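Local coordinates for protein HAD hydrolase, family IA, variant 3 (PDB 6W04) that is a magnesium-binding member of the haloacid dehalogenase superfamily and probably acts as a hydrolase, perhaps on a phosphorylated sugar or similar compound, at residues A3-N9 and I103-T109; P184-A188 and G201-H207; S162-F167 and M217-I221. All coordinates share one frame; numbering follows the deposited sequence.

Contact 1: A3-N9 and I103-T109. With MG (magnesium ion), chain B.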
loop_
_atom_site.group_PDB
_atom_site.type_symbol
_atom_site.label_atom_id
_atom_site.label_comp_id
_atom_site.label_asym_id
_atom_site.label_seq_id
_atom_site.Cartn_x
_atom_site.Cartn_y
_atom_site.Cartn_z
ATOM N N ALA A 3 8.050 -13.870 8.743
ATOM C CA ALA A 3 8.065 -13.135 7.490
ATOM C C ALA A 3 7.715 -11.680 7.749
ATOM O O ALA A 3 7.202 -11.319 8.811
ATOM C CB ALA A 3 7.092 -13.738 6.468
ATOM N N VAL A 4 8.021 -10.852 6.756
ATOM C CA VAL A 4 7.600 -9.456 6.700
ATOM C C VAL A 4 6.774 -9.257 5.440
ATOM O O VAL A 4 7.204 -9.639 4.347
ATOM C CB VAL A 4 8.802 -8.497 6.690
ATOM C CG1 VAL A 4 8.328 -7.049 6.583
ATOM C CG2 VAL A 4 9.687 -8.735 7.898
ATOM N N LEU A 5 5.605 -8.644 5.581
ATOM C CA LEU A 5 4.737 -8.374 4.437
ATOM C C LEU A 5 4.661 -6.863 4.282
ATOM O O LEU A 5 4.140 -6.178 5.170
ATOM C CB LEU A 5 3.352 -8.992 4.649
ATOM C CG LEU A 5 3.403 -10.432 5.193
ATOM C CD1 LEU A 5 1.992 -10.993 5.474
ATOM C CD2 LEU A 5 4.200 -11.341 4.229
ATOM N N PHE A 6 5.216 -6.334 3.186
ATOM C CA PHE A 6 5.182 -4.892 2.932
ATOM C C PHE A 6 3.997 -4.498 2.049
ATOM O O PHE A 6 3.869 -4.981 0.914
ATOM C CB PHE A 6 6.443 -4.408 2.216
ATOM C CG PHE A 6 7.733 -4.605 2.981
ATOM C CD1 PHE A 6 8.229 -3.593 3.789
ATOM C CD2 PHE A 6 8.495 -5.750 2.795
ATOM C CE1 PHE A 6 9.454 -3.740 4.458
ATOM C CE2 PHE A 6 9.710 -5.919 3.476
ATOM C CZ PHE A 6 10.187 -4.913 4.291
ATOM N N ASP A 7 3.200 -3.547 2.526
ATOM C CA ASP A 7 2.349 -2.780 1.616
ATOM C C ASP A 7 3.233 -1.932 0.720
ATOM O O ASP A 7 4.377 -1.635 1.065
ATOM C CB ASP A 7 1.406 -1.885 2.410
ATOM C CG ASP A 7 0.502 -1.054 1.534
ATOM O OD1 ASP A 7 -0.104 -1.613 0.594
ATOM O OD2 ASP A 7 0.377 0.156 1.812
ATOM N N PHE A 8 2.719 -1.518 -0.439
ATOM C CA PHE A 8 3.565 -0.752 -1.349
ATOM C C PHE A 8 3.205 0.731 -1.367
ATOM O O PHE A 8 3.989 1.550 -0.871
ATOM C CB PHE A 8 3.559 -1.357 -2.745
ATOM C CG PHE A 8 4.661 -0.813 -3.608
ATOM C CD1 PHE A 8 5.946 -1.328 -3.511
ATOM C CD2 PHE A 8 4.433 0.275 -4.435
ATOM C CE1 PHE A 8 6.981 -0.804 -4.266
ATOM C CE2 PHE A 8 5.457 0.796 -5.205
ATOM C CZ PHE A 8 6.731 0.258 -5.113
ATOM N N ASN A 9 2.037 1.108 -1.903
ATOM C CA ASN A 9 1.667 2.519 -2.013
ATOM C C ASN A 9 1.500 3.153 -0.638
ATOM O O ASN A 9 0.734 2.667 0.195
ATOM C CB ASN A 9 0.364 2.648 -2.800
ATOM C CG ASN A 9 0.461 2.003 -4.161
ATOM O OD1 ASN A 9 -0.027 0.888 -4.384
ATOM N ND2 ASN A 9 1.141 2.682 -5.071
ATOM N N ILE A 103 14.964 -14.513 6.527
ATOM C CA ILE A 103 13.592 -14.151 6.858
ATOM C C ILE A 103 12.884 -13.760 5.556
ATOM O O ILE A 103 13.183 -12.703 4.981
ATOM C CB ILE A 103 13.518 -13.014 7.882
ATOM C CG1 ILE A 103 14.218 -13.418 9.178
ATOM C CG2 ILE A 103 12.057 -12.657 8.182
ATOM C CD1 ILE A 103 14.010 -12.435 10.310
ATOM N N PRO A 104 11.949 -14.566 5.072
ATOM C CA PRO A 104 11.262 -14.222 3.819
ATOM C C PRO A 104 10.404 -12.976 3.964
ATOM O O PRO A 104 9.892 -12.657 5.036
ATOM C CB PRO A 104 10.400 -15.456 3.539
ATOM C CG PRO A 104 10.242 -16.127 4.876
ATOM C CD PRO A 104 11.528 -15.872 5.614
ATOM N N PHE A 105 10.245 -12.268 2.851
ATOM C CA PHE A 105 9.453 -11.055 2.833
ATOM C C PHE A 105 8.903 -10.867 1.430
ATOM O O PHE A 105 9.503 -11.313 0.444
ATOM C CB PHE A 105 10.265 -9.819 3.261
ATOM C CG PHE A 105 11.503 -9.560 2.426
ATOM C CD1 PHE A 105 11.459 -8.679 1.350
ATOM C CD2 PHE A 105 12.721 -10.173 2.739
ATOM C CE1 PHE A 105 12.600 -8.410 0.581
ATOM C CE2 PHE A 105 13.882 -9.929 1.968
ATOM C CZ PHE A 105 13.827 -9.041 0.890
ATOM N N THR A 106 7.763 -10.196 1.341
ATOM C CA THR A 106 7.214 -9.899 0.030
ATOM C C THR A 106 6.362 -8.643 0.122
ATOM O O THR A 106 6.131 -8.094 1.206
ATOM C CB THR A 106 6.395 -11.074 -0.519
ATOM O OG1 THR A 106 6.118 -10.825 -1.903
ATOM C CG2 THR A 106 5.051 -11.240 0.248
ATOM N N ILE A 107 5.882 -8.218 -1.039
ATOM C CA ILE A 107 5.006 -7.068 -1.196
ATOM C C ILE A 107 3.578 -7.552 -1.404
ATOM O O ILE A 107 3.340 -8.539 -2.120
ATOM C CB ILE A 107 5.462 -6.205 -2.383
ATOM C CG1 ILE A 107 6.739 -5.442 -2.030
ATOM C CG2 ILE A 107 4.327 -5.230 -2.804
ATOM C CD1 ILE A 107 7.494 -4.868 -3.278
ATOM N N ALA A 108 2.627 -6.863 -0.769
ATOM C CA ALA A 108 1.209 -6.987 -1.076
ATOM C C ALA A 108 0.698 -5.589 -1.400
ATOM O O ALA A 108 1.028 -4.629 -0.698
ATOM C CB ALA A 108 0.432 -7.594 0.089
ATOM N N THR A 109 -0.068 -5.455 -2.471
ATOM C CA THR A 109 -0.576 -4.143 -2.820
ATOM C C THR A 109 -1.993 -4.286 -3.345
ATOM O O THR A 109 -2.350 -5.309 -3.932
ATOM C CB THR A 109 0.341 -3.451 -3.857
ATOM O OG1 THR A 109 -0.252 -2.225 -4.303
ATOM C CG2 THR A 109 0.590 -4.339 -5.053
HETATM MG MG MG B . -0.817 1.749 1.297
HETATM O O HOH W 1 -0.092 -0.837 -1.966
HETATM O O HOH W 2 -2.302 0.655 2.369
HETATM O O HOH W 3 -1.825 3.674 0.927
#

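Contact 2: P184-A188 and G201-H207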
loop_
_atom_site.group_PDB
_atom_site.type_symbol
_atom_site.label_atom_id
_atom_site.label_comp_id
_atom_site.label_asym_id
_atom_site.label_seq_id
_atom_site.Cartn_x
_atom_site.Cartn_y
_atom_site.Cartn_z
ATOM N N PRO A 184 0.764 -5.473 12.913
ATOM C CA PRO A 184 1.045 -4.334 12.032
ATOM C C PRO A 184 1.950 -3.300 12.678
ATOM O O PRO A 184 1.894 -3.034 13.883
ATOM C CB PRO A 184 -0.355 -3.741 11.787
ATOM C CG PRO A 184 -1.062 -3.963 13.126
ATOM C CD PRO A 184 -0.449 -5.247 13.730
ATOM N N ILE A 185 2.794 -2.706 11.843
ATOM C CA ILE A 185 3.607 -1.547 12.207
ATOM C C ILE A 185 3.237 -0.437 11.230
ATOM O O ILE A 185 3.327 -0.622 10.010
ATOM C CB ILE A 185 5.113 -1.855 12.161
ATOM C CG1 ILE A 185 5.463 -2.968 13.163
ATOM C CG2 ILE A 185 5.926 -0.578 12.406
ATOM C CD1 ILE A 185 6.956 -3.383 13.191
ATOM N N GLY A 186 2.784 0.699 11.759
ATOM C CA GLY A 186 2.313 1.768 10.894
ATOM C C GLY A 186 3.479 2.536 10.295
ATOM O O GLY A 186 4.535 2.686 10.913
ATOM N N ILE A 187 3.292 2.983 9.049
ATOM C CA ILE A 187 4.225 3.885 8.382
ATOM C C ILE A 187 3.564 5.254 8.317
ATOM O O ILE A 187 2.490 5.404 7.718
ATOM C CB ILE A 187 4.613 3.390 6.979
ATOM C CG1 ILE A 187 5.429 2.089 7.056
ATOM C CG2 ILE A 187 5.422 4.452 6.260
ATOM C CD1 ILE A 187 6.727 2.204 7.852
ATOM N N ALA A 188 4.201 6.259 8.933
ATOM C CA ALA A 188 3.590 7.587 9.079
ATOM C C ALA A 188 3.803 8.460 7.831
ATOM O O ALA A 188 4.340 9.565 7.885
ATOM C CB ALA A 188 4.135 8.271 10.334
ATOM N N GLY A 201 -4.772 -2.171 18.381
ATOM C CA GLY A 201 -3.995 -3.229 17.764
ATOM C C GLY A 201 -2.785 -2.752 16.987
ATOM O O GLY A 201 -2.015 -3.592 16.492
ATOM N N CYS A 202 -2.604 -1.437 16.837
ATOM C CA CYS A 202 -1.381 -0.870 16.274
ATOM C C CYS A 202 -0.571 -0.308 17.431
ATOM O O CYS A 202 -0.988 0.660 18.074
ATOM C CB CYS A 202 -1.675 0.222 15.250
ATOM S SG CYS A 202 -0.161 0.993 14.579
ATOM N N ASN A 203 0.584 -0.912 17.703
ATOM C CA ASN A 203 1.335 -0.565 18.901
ATOM C C ASN A 203 2.727 -0.050 18.592
ATOM O O ASN A 203 3.511 0.180 19.516
ATOM C CB ASN A 203 1.389 -1.765 19.838
ATOM C CG ASN A 203 0.013 -2.169 20.291
ATOM O OD1 ASN A 203 -0.671 -1.401 20.958
ATOM N ND2 ASN A 203 -0.416 -3.359 19.904
ATOM N N LEU A 204 3.041 0.152 17.323
ATOM C CA LEU A 204 4.302 0.748 16.921
ATOM C C LEU A 204 4.066 1.420 15.579
ATOM O O LEU A 204 3.405 0.850 14.712
ATOM C CB LEU A 204 5.415 -0.302 16.812
ATOM C CG LEU A 204 6.836 0.247 16.665
ATOM C CD1 LEU A 204 7.338 0.789 17.989
ATOM C CD2 LEU A 204 7.764 -0.835 16.154
ATOM N N ALA A 205 4.564 2.641 15.426
ATOM C CA ALA A 205 4.507 3.316 14.138
ATOM C C ALA A 205 5.810 4.078 13.964
ATOM O O ALA A 205 6.425 4.496 14.947
ATOM C CB ALA A 205 3.281 4.244 14.042
ATOM N N ILE A 206 6.259 4.211 12.713
ATOM C CA ILE A 206 7.542 4.836 12.421
ATOM C C ILE A 206 7.408 5.740 11.205
ATOM O O ILE A 206 6.464 5.631 10.413
ATOM C CB ILE A 206 8.663 3.802 12.177
ATOM C CG1 ILE A 206 8.294 2.918 10.980
ATOM C CG2 ILE A 206 8.925 2.998 13.446
ATOM C CD1 ILE A 206 9.299 1.830 10.652
ATOM N N HIS A 207 8.397 6.630 11.055
ATOM C CA HIS A 207 8.411 7.534 9.907
ATOM C C HIS A 207 9.052 6.879 8.694
ATOM O O HIS A 207 8.535 6.997 7.578
ATOM C CB HIS A 207 9.129 8.838 10.259
ATOM C CG HIS A 207 8.410 9.658 11.283
ATOM N ND1 HIS A 207 8.820 9.739 12.598
ATOM C CD2 HIS A 207 7.293 10.420 11.190
ATOM C CE1 HIS A 207 7.990 10.520 13.270
ATOM N NE2 HIS A 207 7.056 10.947 12.438
HETATM O O HOH W 4 1.577 -3.165 16.362
#

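Contact 3: S162-F167 and M217-I221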
loop_
_atom_site.group_PDB
_atom_site.type_symbol
_atom_site.label_atom_id
_atom_site.label_comp_id
_atom_site.label_asym_id
_atom_site.label_seq_id
_atom_site.Cartn_x
_atom_site.Cartn_y
_atom_site.Cartn_z
ATOM N N SER A 162 0.263 -15.391 11.756
ATOM C CA SER A 162 0.370 -14.756 13.063
ATOM C C SER A 162 1.810 -14.552 13.498
ATOM O O SER A 162 2.046 -13.979 14.565
ATOM C CB SER A 162 -0.391 -15.569 14.118
ATOM O OG SER A 162 0.068 -16.904 14.158
ATOM N N HIS A 163 2.780 -15.002 12.713
ATOM C CA HIS A 163 4.172 -14.666 12.958
ATOM C C HIS A 163 4.710 -13.743 11.873
ATOM O O HIS A 163 5.918 -13.692 11.627
ATOM C CB HIS A 163 4.998 -15.942 13.091
ATOM C CG HIS A 163 4.525 -16.820 14.208
ATOM N ND1 HIS A 163 3.783 -17.961 13.997
ATOM C CD2 HIS A 163 4.628 -16.683 15.551
ATOM C CE1 HIS A 163 3.482 -18.511 15.160
ATOM N NE2 HIS A 163 3.983 -17.753 16.119
ATOM N N CYS A 164 3.816 -12.992 11.237
ATOM C CA CYS A 164 4.178 -12.032 10.204
ATOM C C CYS A 164 4.054 -10.607 10.725
ATOM O O CYS A 164 3.072 -10.256 11.392
ATOM C CB CYS A 164 3.293 -12.183 8.955
ATOM S SG CYS A 164 3.634 -13.661 7.972
ATOM N N ILE A 165 5.055 -9.790 10.404
ATOM C CA ILE A 165 4.957 -8.339 10.489
ATOM C C ILE A 165 4.366 -7.807 9.190
ATOM O O ILE A 165 4.739 -8.249 8.096
ATOM C CB ILE A 165 6.339 -7.714 10.760
ATOM C CG1 ILE A 165 6.820 -8.105 12.155
ATOM C CG2 ILE A 165 6.272 -6.207 10.586
ATOM C CD1 ILE A 165 6.011 -7.462 13.308
ATOM N N VAL A 166 3.431 -6.862 9.309
ATOM C CA VAL A 166 2.893 -6.112 8.186
ATOM C C VAL A 166 3.192 -4.636 8.410
ATOM O O VAL A 166 2.909 -4.102 9.487
ATOM C CB VAL A 166 1.381 -6.342 8.021
ATOM C CG1 VAL A 166 0.810 -5.380 6.962
ATOM C CG2 VAL A 166 1.119 -7.799 7.657
ATOM N N PHE A 167 3.792 -3.993 7.405
ATOM C CA PHE A 167 3.978 -2.545 7.366
ATOM C C PHE A 167 2.861 -1.950 6.514
ATOM O O PHE A 167 2.669 -2.366 5.370
ATOM C CB PHE A 167 5.334 -2.169 6.766
ATOM C CG PHE A 167 6.519 -2.473 7.677
ATOM C CD1 PHE A 167 7.341 -3.560 7.431
ATOM C CD2 PHE A 167 6.818 -1.642 8.740
ATOM C CE1 PHE A 167 8.451 -3.826 8.240
ATOM C CE2 PHE A 167 7.909 -1.898 9.573
ATOM C CZ PHE A 167 8.725 -2.996 9.316
ATOM N N MET A 217 11.276 -5.874 15.650
ATOM C CA MET A 217 10.168 -6.563 14.995
ATOM C C MET A 217 9.940 -7.944 15.595
ATOM O O MET A 217 8.791 -8.358 15.799
ATOM C CB MET A 217 10.436 -6.667 13.490
ATOM C CG MET A 217 10.507 -5.311 12.799
ATOM S SD MET A 217 11.180 -5.321 11.113
ATOM C CE MET A 217 10.038 -6.461 10.389
ATOM N N VAL A 218 11.021 -8.674 15.880
ATOM C CA VAL A 218 10.886 -9.988 16.499
ATOM C C VAL A 218 10.215 -9.857 17.857
ATOM O O VAL A 218 9.302 -10.621 18.195
ATOM C CB VAL A 218 12.260 -10.676 16.607
ATOM C CG1 VAL A 218 12.273 -11.665 17.753
ATOM C CG2 VAL A 218 12.608 -11.371 15.287
ATOM N N ASP A 219 10.640 -8.864 18.641
ATOM C CA ASP A 219 10.101 -8.700 19.988
ATOM C C ASP A 219 8.628 -8.322 19.946
ATOM O O ASP A 219 7.833 -8.807 20.758
ATOM C CB ASP A 219 10.904 -7.650 20.759
ATOM C CG ASP A 219 12.234 -8.184 21.271
ATOM O OD1 ASP A 219 13.286 -7.577 20.977
ATOM O OD2 ASP A 219 12.226 -9.222 21.964
ATOM N N LEU A 220 8.244 -7.461 19.002
ATOM C CA LEU A 220 6.845 -7.069 18.892
ATOM C C LEU A 220 5.942 -8.286 18.703
ATOM O O LEU A 220 4.857 -8.360 19.293
ATOM C CB LEU A 220 6.674 -6.076 17.742
ATOM C CG LEU A 220 5.355 -5.308 17.696
ATOM C CD1 LEU A 220 5.196 -4.432 18.928
ATOM C CD2 LEU A 220 5.272 -4.474 16.418
ATOM N N ILE A 221 6.383 -9.265 17.907
ATOM C CA ILE A 221 5.594 -10.480 17.711
ATOM C C ILE A 221 5.554 -11.313 18.989
ATOM O O ILE A 221 4.485 -11.748 19.430
ATOM C CB ILE A 221 6.152 -11.298 16.533
ATOM C CG1 ILE A 221 6.088 -10.486 15.233
ATOM C CG2 ILE A 221 5.418 -12.638 16.417
ATOM C CD1 ILE A 221 4.804 -10.647 14.450
#

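Contact 1: A3-N9 and I103-T109
Val4 and Phe105 pair in register where strands 3-7 and 105-109 run parallel. Four backbone hydrogen bonds join the strands. Val4 N donates to Pro104 O, and Thr106 N to Val4 O. Further along, Phe6 N reaches Thr106 O at 2.8 Å and Ala108 N reaches Phe6 O.

The apolar contacts lie mostly on the face of Val4, Phe6, Phe105 and Ile107. Ring atom CE2 of Phe6 meets Phe105 CD1 at 3.9 Å, at the edge of the Phe6 ring. Val4 CG1 sits over one face of that ring. Phe8 CD1 touches Ile107 CD1 at 3.9 Å. On the opposite face of the sheet, Leu5 CD2 meets Thr106 CG2.

The polar contacts gather at the C-terminal ends. Asp7 CG stands opposite the backbone N (chi1 180°), carrying OD2 to magnesium at 2.1 Å. Asn9 O binds the same ion, as does Asp169. This matches HAD motif I, just after the first strand. Water 1 is hydrogen-bonded to Asp7 OD1, Asn9 N and Thr109 OG1; Ser111 N also bonds Thr109 OG1. Asp7 OD2 holds magnesium and Thr11, while OD1 holds Lys144 and water 1. Together they fix the carboxylate's rotation.

Contact 2: P184-A188 and G201-H207
Ile187 and Ile206 meet at the tight part of this contact. Ile187 CD1 lies 3.6 Å from Ile206 CG1, and the two side chains cross at a slant. Ile206 has CG1 between its backbone N and carbonyl carbon (chi1 60°), which places that branch against Ile187 CD1.

The backbones run parallel here. Gly186 uses both its N and its O towards segment 201-207. Its N donates to Leu204 O at 3.0 Å, and its O accepts from Ile206 N at 2.9 Å. A third bond runs from Ala188 N to Ile206 O at 2.8 Å. Gly186 has no side chain where the backbones come close, with Gly186 CA 4.2 Å from Ala205 CA. Cys202 SG also lies near Gly186 N.

Ile185 and Leu204 lie side by side and point the same way. Their tips, Ile185 CD1 and Leu204 CD2, are 4.0 Å apart.

The contact is looser at both ends. Near Pro184 the facing residues are loop, and the backbones lie further apart. Water 4 bridges the gap. It donates to Pro184 O and accepts from Asn203 N. Asn203 is exposed and makes no direct contact across. Pro184 CG rests 3.5 Å from Gly201 O. At the other end, the exposed His207 brings CD2 to within 3.9 Å of Ala188 CB.

This is the pairing within a beta-alpha-beta unit, in which helix 193-197 links the two strands. That helix touches Ala188, Ala205 and His207. On the inner side, strand 164-168 bonds to the backbone of Ile185 and Ile187, and Phe167 packs on Ile185, Ile187 and Ile206. Pro184 rests on helix 171-180. Strand 205-206 is the outermost strand on this side of the sheet.

Contact 3: S162-F167 and M217-I221
Ser162 O lies near Ile221 CG2, where the turn before the strand meets the helix. Ile221 CG2 also approaches the His163 ring, 4.2 Å from His163 CD2. ND1 of His163 is hydrogen-bonded to Ser160 OG. At Cys164 the bond to CB points away from the helix; the side chain touches Ala3, Leu5 and Val159. Its backbone O takes part instead, 3.5 Å from Ile221 CD1.

Ile165 points at the helix and sits at the middle of the contact. Its CD1 meets Ile221 CG1 at 3.6 Å, and Leu220 CD2 lies a little further off. Its other branch, CG2, touches Met217 CE at 3.8 Å. Two arms of one side chain therefore meet successive turns of the helix. This is a helix packed across one face of the parallel sheet of a Rossmann-like HAD fold. The short segments of strand and helix cross at 113°, with axes 9.0 Å apart. No hydrogen bond joins them.

Val166 points away from the helix, and its side chain touches Tyr150 of helix 148-157. Phe167 reaches back to Met217. The bend at Met217 chi3 (57°) turns CE back to the ring, beside SD. SD lies at the ring edge, 5.1 Å from the centroid, in a Met-aromatic contact. Met217 CE touches Phe167 CE1 at 3.8 Å. Ile165 CG2 sits over one face of this ring, and Phe209 meets it edge-to-face.

Overall arrangement
Near the N terminus, strand 3-7 enters the sheet. Contact 1 closes the first long loop, mostly helical, when strand 105-112 pairs beside it. After strand 135-137 has joined the outer side of 105-112, strand 164-168 is added on the other side of 3-7. Segment 162-167 opens contact 3, which closes only at helix 214-222 near the C terminus. Contact 2 is nested inside that loop and closes a short one of its own. Contact 1 comes before both, and no loops cross. Contacts 1 and 3 touch through Val4 and Met217, contacts 2 and 3 where Ile185 meets Phe167 and Leu220. Contacts 1 and 2 each join two strands; contact 3 packs the C-terminal helix on strand 164-168 between them.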